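Local coordinates for protein transcriptional activator, putative (Pyrococcus furiosus, PDB 1RTW) that is of unknown function but belongs to the all-helical TenA/THI-4/PqqC family and is named a putative transcriptional activator, at residues I24-N29 with E145-Q150; F122-C127 with R188-E193. All coordinates share one frame; numbering follows the deposited sequence.

Contact 1. Residues I24-N29 with E145-Q150; sequences IEMAEN and ERSPYQ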
loop_
_atom_site.group_PDB
_atom_site.type_symbol
_atom_site.label_atom_id
_atom_site.label_comp_id
_atom_site.label_asym_id
_atom_site.label_seq_id
_atom_site.Cartn_x
_atom_site.Cartn_y
_atom_site.Cartn_z
ATOM N N ILE B 24 -36.220 -13.175 1.984
ATOM C CA ILE B 24 -37.596 -13.651 2.107
ATOM C C ILE B 24 -37.705 -15.011 1.433
ATOM O O ILE B 24 -38.356 -15.923 1.947
ATOM C CB ILE B 24 -38.593 -12.711 1.397
ATOM C CG1 ILE B 24 -38.619 -11.347 2.078
ATOM C CG2 ILE B 24 -39.985 -13.332 1.379
ATOM C CD1 ILE B 24 -39.444 -10.315 1.323
ATOM N N GLU B 25 -37.049 -15.141 0.288
ATOM C CA GLU B 25 -37.097 -16.379 -0.464
ATOM C C GLU B 25 -36.312 -17.487 0.208
ATOM O O GLU B 25 -36.701 -18.649 0.139
ATOM C CB GLU B 25 -36.645 -16.145 -1.901
ATOM C CG GLU B 25 -37.542 -15.155 -2.628
ATOM C CD GLU B 25 -37.212 -14.995 -4.096
ATOM O OE1 GLU B 25 -36.223 -15.578 -4.581
ATOM O OE2 GLU B 25 -37.966 -14.270 -4.766
HETATM N N MSE B 26 -35.216 -17.124 0.868
HETATM C CA MSE B 26 -34.414 -18.100 1.597
HETATM C C MSE B 26 -35.269 -18.634 2.754
HETATM O O MSE B 26 -35.324 -19.844 2.993
HETATM C CB MSE B 26 -33.156 -17.441 2.175
HETATM C CG MSE B 26 -32.055 -17.136 1.174
HETATM SE SE MSE B 26 -31.018 -18.679 0.633
HETATM C CE MSE B 26 -30.841 -19.540 2.335
ATOM N N ALA B 27 -35.963 -17.713 3.423
ATOM C CA ALA B 27 -36.816 -18.019 4.573
ATOM C C ALA B 27 -38.066 -18.827 4.244
ATOM O O ALA B 27 -38.488 -19.661 5.042
ATOM C CB ALA B 27 -37.202 -16.734 5.307
ATOM N N GLU B 28 -38.651 -18.578 3.076
ATOM C CA GLU B 28 -39.852 -19.281 2.646
ATOM C C GLU B 28 -39.522 -20.429 1.701
ATOM O O GLU B 28 -40.417 -21.144 1.255
ATOM C CB GLU B 28 -40.810 -18.309 1.951
ATOM C CG GLU B 28 -41.299 -17.161 2.839
ATOM C CD GLU B 28 -42.252 -16.202 2.124
ATOM O OE1 GLU B 28 -42.613 -16.463 0.955
ATOM O OE2 GLU B 28 -42.643 -15.179 2.736
ATOM N N ASN B 29 -38.236 -20.591 1.399
ATOM C CA ASN B 29 -37.749 -21.627 0.489
ATOM C C ASN B 29 -38.242 -21.511 -0.943
ATOM O O ASN B 29 -38.182 -22.474 -1.716
ATOM C CB ASN B 29 -38.023 -23.024 1.033
ATOM C CG ASN B 29 -36.812 -23.618 1.701
ATOM O OD1 ASN B 29 -36.686 -23.585 2.927
ATOM N ND2 ASN B 29 -35.889 -24.137 0.894
ATOM N N GLU B 145 -39.427 -23.734 7.223
ATOM C CA GLU B 145 -38.912 -25.084 7.405
ATOM C C GLU B 145 -37.417 -25.061 7.172
ATOM O O GLU B 145 -36.835 -24.009 6.923
ATOM C CB GLU B 145 -39.583 -26.094 6.466
ATOM C CG GLU B 145 -39.363 -25.856 4.981
ATOM C CD GLU B 145 -40.364 -24.883 4.393
ATOM O OE1 GLU B 145 -41.531 -25.285 4.190
ATOM O OE2 GLU B 145 -39.985 -23.719 4.133
ATOM N N ARG B 146 -36.808 -26.234 7.221
ATOM C CA ARG B 146 -35.374 -26.369 7.058
ATOM C C ARG B 146 -34.941 -26.117 5.621
ATOM O O ARG B 146 -35.495 -26.701 4.691
ATOM C CB ARG B 146 -34.964 -27.766 7.503
ATOM C CG ARG B 146 -33.606 -27.842 8.142
ATOM C CD ARG B 146 -33.557 -27.203 9.515
ATOM N NE ARG B 146 -32.207 -27.322 10.057
ATOM C CZ ARG B 146 -31.785 -26.781 11.196
ATOM N NH1 ARG B 146 -32.609 -26.063 11.949
ATOM N NH2 ARG B 146 -30.522 -26.947 11.575
ATOM N N SER B 147 -33.932 -25.263 5.466
ATOM C CA SER B 147 -33.393 -24.879 4.165
ATOM C C SER B 147 -32.277 -25.775 3.640
ATOM O O SER B 147 -31.563 -26.410 4.413
ATOM C CB SER B 147 -32.875 -23.437 4.237
ATOM O OG SER B 147 -32.025 -23.137 3.144
ATOM N N PRO B 148 -32.140 -25.853 2.303
ATOM C CA PRO B 148 -31.108 -26.657 1.648
ATOM C C PRO B 148 -29.774 -25.929 1.818
ATOM O O PRO B 148 -28.712 -26.451 1.474
ATOM C CB PRO B 148 -31.527 -26.619 0.173
ATOM C CG PRO B 148 -32.982 -26.303 0.204
ATOM C CD PRO B 148 -33.069 -25.297 1.302
ATOM N N TYR B 149 -29.846 -24.699 2.316
ATOM C CA TYR B 149 -28.658 -23.873 2.519
ATOM C C TYR B 149 -28.509 -23.538 3.991
ATOM O O TYR B 149 -28.003 -22.472 4.349
ATOM C CB TYR B 149 -28.779 -22.582 1.708
ATOM C CG TYR B 149 -29.325 -22.813 0.325
ATOM C CD1 TYR B 149 -28.608 -23.558 -0.610
ATOM C CD2 TYR B 149 -30.578 -22.326 -0.040
ATOM C CE1 TYR B 149 -29.125 -23.816 -1.873
ATOM C CE2 TYR B 149 -31.105 -22.579 -1.306
ATOM C CZ TYR B 149 -30.370 -23.326 -2.213
ATOM O OH TYR B 149 -30.882 -23.609 -3.452
ATOM N N GLN B 150 -28.925 -24.472 4.840
ATOM C CA GLN B 150 -28.855 -24.298 6.282
ATOM C C GLN B 150 -27.440 -23.979 6.780
ATOM O O GLN B 150 -27.271 -23.197 7.719
ATOM C CB GLN B 150 -29.398 -25.547 6.977
ATOM C CG GLN B 150 -29.663 -25.367 8.451
ATOM C CD GLN B 150 -30.717 -24.328 8.726
ATOM O OE1 GLN B 150 -31.736 -24.262 8.036
ATOM N NE2 GLN B 150 -30.488 -23.512 9.747
#
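The Tyr149 ring is met obliquely by Met26, modelled as selenomethionine: SE lies 4.8 Å from the ring centroid, 57° off the normal, and Met26 CE reaches Tyr149 CD2 at 3.7 Å. In this Met-aromatic contact the Met26 chain bends at chi2 and chi3, which brings SE and CE to the CD2 side of the ring; the two side chains cross at about a right angle. One ring face carries Pro148 CB; Tyr149 also stacks with Phe36. The Asn29 amide and the Glu145 carboxylate stand nearly perpendicular, planes 85° apart, with Asn29 OD1 3.5 Å from Glu145 OE2; Glu145 is poorly ordered, which limits what this spacing can mean. The amide's other branch packs tightly on the proline ring, Asn29 ND2 3.1 Å from Pro148 CD. Asn29 has just left the helix with a positive phi of 63°, and its CB points at the opposing loop. There Ser147 OG accepts the Tyr149 N-H at 2.8 Å, which defines an ST turn. A type I beta turn spans Ser147-Gln150, its Gln150 N to Ser147 O bond weak, and Tyr149 is N-cap of helix 150-157. The loop 145-150, so built, packs on the C-terminal part of helix 21-28 and on Asn29.

Contact 2. Residues F122-C127 with R188-E193; sequences FTALYC and REVFKE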
loop_
_atom_site.group_PDB
_atom_site.type_symbol
_atom_site.label_atom_id
_atom_site.label_comp_id
_atom_site.label_asym_id
_atom_site.label_seq_id
_atom_site.Cartn_x
_atom_site.Cartn_y
_atom_site.Cartn_z
ATOM N N PHE B 122 -11.491 -0.225 9.816
ATOM C CA PHE B 122 -12.132 -1.030 10.843
ATOM C C PHE B 122 -13.637 -0.777 10.857
ATOM O O PHE B 122 -14.416 -1.688 11.123
ATOM C CB PHE B 122 -11.508 -0.766 12.219
ATOM C CG PHE B 122 -11.597 -1.947 13.147
ATOM C CD1 PHE B 122 -10.679 -2.979 13.058
ATOM C CD2 PHE B 122 -12.631 -2.057 14.065
ATOM C CE1 PHE B 122 -10.792 -4.108 13.863
ATOM C CE2 PHE B 122 -12.749 -3.182 14.875
ATOM C CZ PHE B 122 -11.828 -4.211 14.772
ATOM N N THR B 123 -14.046 0.451 10.545
ATOM C CA THR B 123 -15.465 0.778 10.490
ATOM C C THR B 123 -16.093 -0.029 9.352
ATOM O O THR B 123 -17.191 -0.583 9.506
ATOM C CB THR B 123 -15.697 2.308 10.275
ATOM O OG1 THR B 123 -15.250 3.019 11.431
ATOM C CG2 THR B 123 -17.160 2.623 10.074
ATOM N N ALA B 124 -15.386 -0.133 8.225
ATOM C CA ALA B 124 -15.900 -0.900 7.083
ATOM C C ALA B 124 -16.036 -2.379 7.456
ATOM O O ALA B 124 -17.002 -3.043 7.060
ATOM C CB ALA B 124 -14.990 -0.746 5.870
ATOM N N LEU B 125 -15.074 -2.880 8.236
ATOM C CA LEU B 125 -15.093 -4.264 8.670
ATOM C C LEU B 125 -16.348 -4.524 9.502
ATOM O O LEU B 125 -17.108 -5.444 9.212
ATOM C CB LEU B 125 -13.847 -4.598 9.490
ATOM C CG LEU B 125 -13.850 -6.007 10.107
ATOM C CD1 LEU B 125 -13.786 -7.053 9.001
ATOM C CD2 LEU B 125 -12.680 -6.156 11.027
ATOM N N TYR B 126 -16.568 -3.688 10.514
ATOM C CA TYR B 126 -17.731 -3.813 11.388
ATOM C C TYR B 126 -19.016 -3.869 10.586
ATOM O O TYR B 126 -19.823 -4.779 10.755
ATOM C CB TYR B 126 -17.816 -2.628 12.365
ATOM C CG TYR B 126 -19.060 -2.656 13.234
ATOM C CD1 TYR B 126 -19.360 -3.771 14.013
ATOM C CD2 TYR B 126 -19.950 -1.584 13.249
ATOM C CE1 TYR B 126 -20.509 -3.823 14.781
ATOM C CE2 TYR B 126 -21.111 -1.619 14.022
ATOM C CZ TYR B 126 -21.385 -2.747 14.785
ATOM O OH TYR B 126 -22.532 -2.817 15.546
ATOM N N CYS B 127 -19.198 -2.871 9.732
ATOM C CA CYS B 127 -20.377 -2.770 8.889
ATOM C C CYS B 127 -20.654 -4.056 8.104
ATOM O O CYS B 127 -21.747 -4.602 8.169
ATOM C CB CYS B 127 -20.217 -1.578 7.945
ATOM S SG CYS B 127 -21.637 -1.238 6.904
ATOM N N ARG B 188 -17.860 7.558 9.361
ATOM C CA ARG B 188 -19.316 7.542 9.216
ATOM C C ARG B 188 -19.672 7.404 7.739
ATOM O O ARG B 188 -20.567 6.634 7.376
ATOM C CB ARG B 188 -19.955 8.815 9.790
ATOM C CG ARG B 188 -19.831 8.959 11.300
ATOM C CD ARG B 188 -20.554 10.209 11.811
ATOM N NE ARG B 188 -20.062 10.658 13.115
ATOM C CZ ARG B 188 -20.480 10.188 14.290
ATOM N NH1 ARG B 188 -21.414 9.248 14.342
ATOM N NH2 ARG B 188 -19.941 10.639 15.418
ATOM N N GLU B 189 -18.942 8.132 6.894
ATOM C CA GLU B 189 -19.161 8.095 5.454
ATOM C C GLU B 189 -18.871 6.712 4.877
ATOM O O GLU B 189 -19.611 6.223 4.027
ATOM C CB GLU B 189 -18.297 9.142 4.738
ATOM C CG GLU B 189 -18.877 10.556 4.748
ATOM C CD GLU B 189 -20.265 10.637 4.111
ATOM O OE1 GLU B 189 -20.521 9.928 3.110
ATOM O OE2 GLU B 189 -21.106 11.410 4.620
ATOM N N VAL B 190 -17.782 6.093 5.324
ATOM C CA VAL B 190 -17.431 4.769 4.845
ATOM C C VAL B 190 -18.507 3.763 5.247
ATOM O O VAL B 190 -18.909 2.930 4.429
ATOM C CB VAL B 190 -16.020 4.338 5.326
ATOM C CG1 VAL B 190 -15.777 2.876 5.030
ATOM C CG2 VAL B 190 -14.962 5.163 4.611
ATOM N N PHE B 191 -19.012 3.879 6.476
ATOM C CA PHE B 191 -20.059 2.974 6.961
ATOM C C PHE B 191 -21.303 3.082 6.071
ATOM O O PHE B 191 -21.934 2.073 5.730
ATOM C CB PHE B 191 -20.420 3.281 8.425
ATOM C CG PHE B 191 -21.362 2.270 9.048
ATOM C CD1 PHE B 191 -22.744 2.363 8.859
ATOM C CD2 PHE B 191 -20.860 1.201 9.789
ATOM C CE1 PHE B 191 -23.609 1.404 9.395
ATOM C CE2 PHE B 191 -21.713 0.238 10.330
ATOM C CZ PHE B 191 -23.091 0.338 10.132
ATOM N N LYS B 192 -21.649 4.315 5.708
ATOM C CA LYS B 192 -22.795 4.584 4.847
ATOM C C LYS B 192 -22.595 3.937 3.480
ATOM O O LYS B 192 -23.481 3.250 2.970
ATOM C CB LYS B 192 -22.977 6.093 4.669
ATOM C CG LYS B 192 -24.034 6.492 3.647
ATOM C CD LYS B 192 -24.220 8.004 3.598
ATOM C CE LYS B 192 -24.721 8.536 4.936
ATOM N NZ LYS B 192 -24.767 10.023 4.967
ATOM N N GLU B 193 -21.413 4.139 2.910
ATOM C CA GLU B 193 -21.096 3.601 1.601
ATOM C C GLU B 193 -21.074 2.071 1.624
ATOM O O GLU B 193 -21.614 1.438 0.717
ATOM C CB GLU B 193 -19.767 4.189 1.106
ATOM C CG GLU B 193 -19.479 4.006 -0.382
ATOM C CD GLU B 193 -20.432 4.771 -1.308
ATOM O OE1 GLU B 193 -20.369 4.534 -2.537
ATOM O OE2 GLU B 193 -21.225 5.617 -0.826
#
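Phe191 leans across to Cys127 and Tyr126 where two helices of this all-helical TenA-family bundle run side by side. The short segments point the same general way, with 8.6 Å between their axes at closest approach. The backbones come nearest at Ala124 and Phe191, whose CA atoms are 5.7 Å apart, a spacing consistent with the small side chain of Ala124.

Phe191 supplies the largest share of the interface. Its CG stands anti to the backbone N (chi1 -172°), which carries the ring over to helix 118-142 although its CB is not aimed there directly. Cys127 meets this ring from above: SG lies 3.8 Å from the centroid and only 11° off the normal, a sulfur-aromatic contact over the face. With chi1 at -176°, the cysteine turns SG away from its own backbone N, and this places the sulfur over the phenyl ring. The same residue packs closely through its methylene, with CB 3.4 Å from Phe191 CE2. Around the rim of the phenyl group, Tyr126 brings CD2 to 3.9 Å from Phe191 CE2, the two side chains crossing at a slant. Thr123 presents its methyl near the ring plane, CG2 being 3.7 Å from Phe191 CB; the threonine hydroxyl instead bonds to Leu119 O within its own helix, leaving an apolar branch for the neighbour. All six touching residues are buried, and Leu6 of helix 2-8 also packs on Phe191. Outside this apolar seam, Glu193 forms a salt bridge with Lys103 of the second subunit. On another side of the helix pair, the methyl of Ala124 meets one branch of Val190, CB to CG1, at 3.8 Å.

From the N terminus, the chain first supplies residues 24-29, at the end of helix 21-28, and reaches 122-127 early in helix 118-142. That helix runs on and gives way to the loop 145-150, where contact 1 closes after 115 intervening residues, 93 of them helical. Residues 188-193 in helix 181-201 then close contact 2 over 60 residues. The order of segments alternates, so the two closures cross and neither nests in the other. Their centres are 29 Å apart, on opposite sides of the chain's centre: contact 1 ties the C-terminal part of helix 21-28 to the loop between helices 118-142 and 150-157 at the periphery, whereas contact 2 joins two long helices in the buried interior.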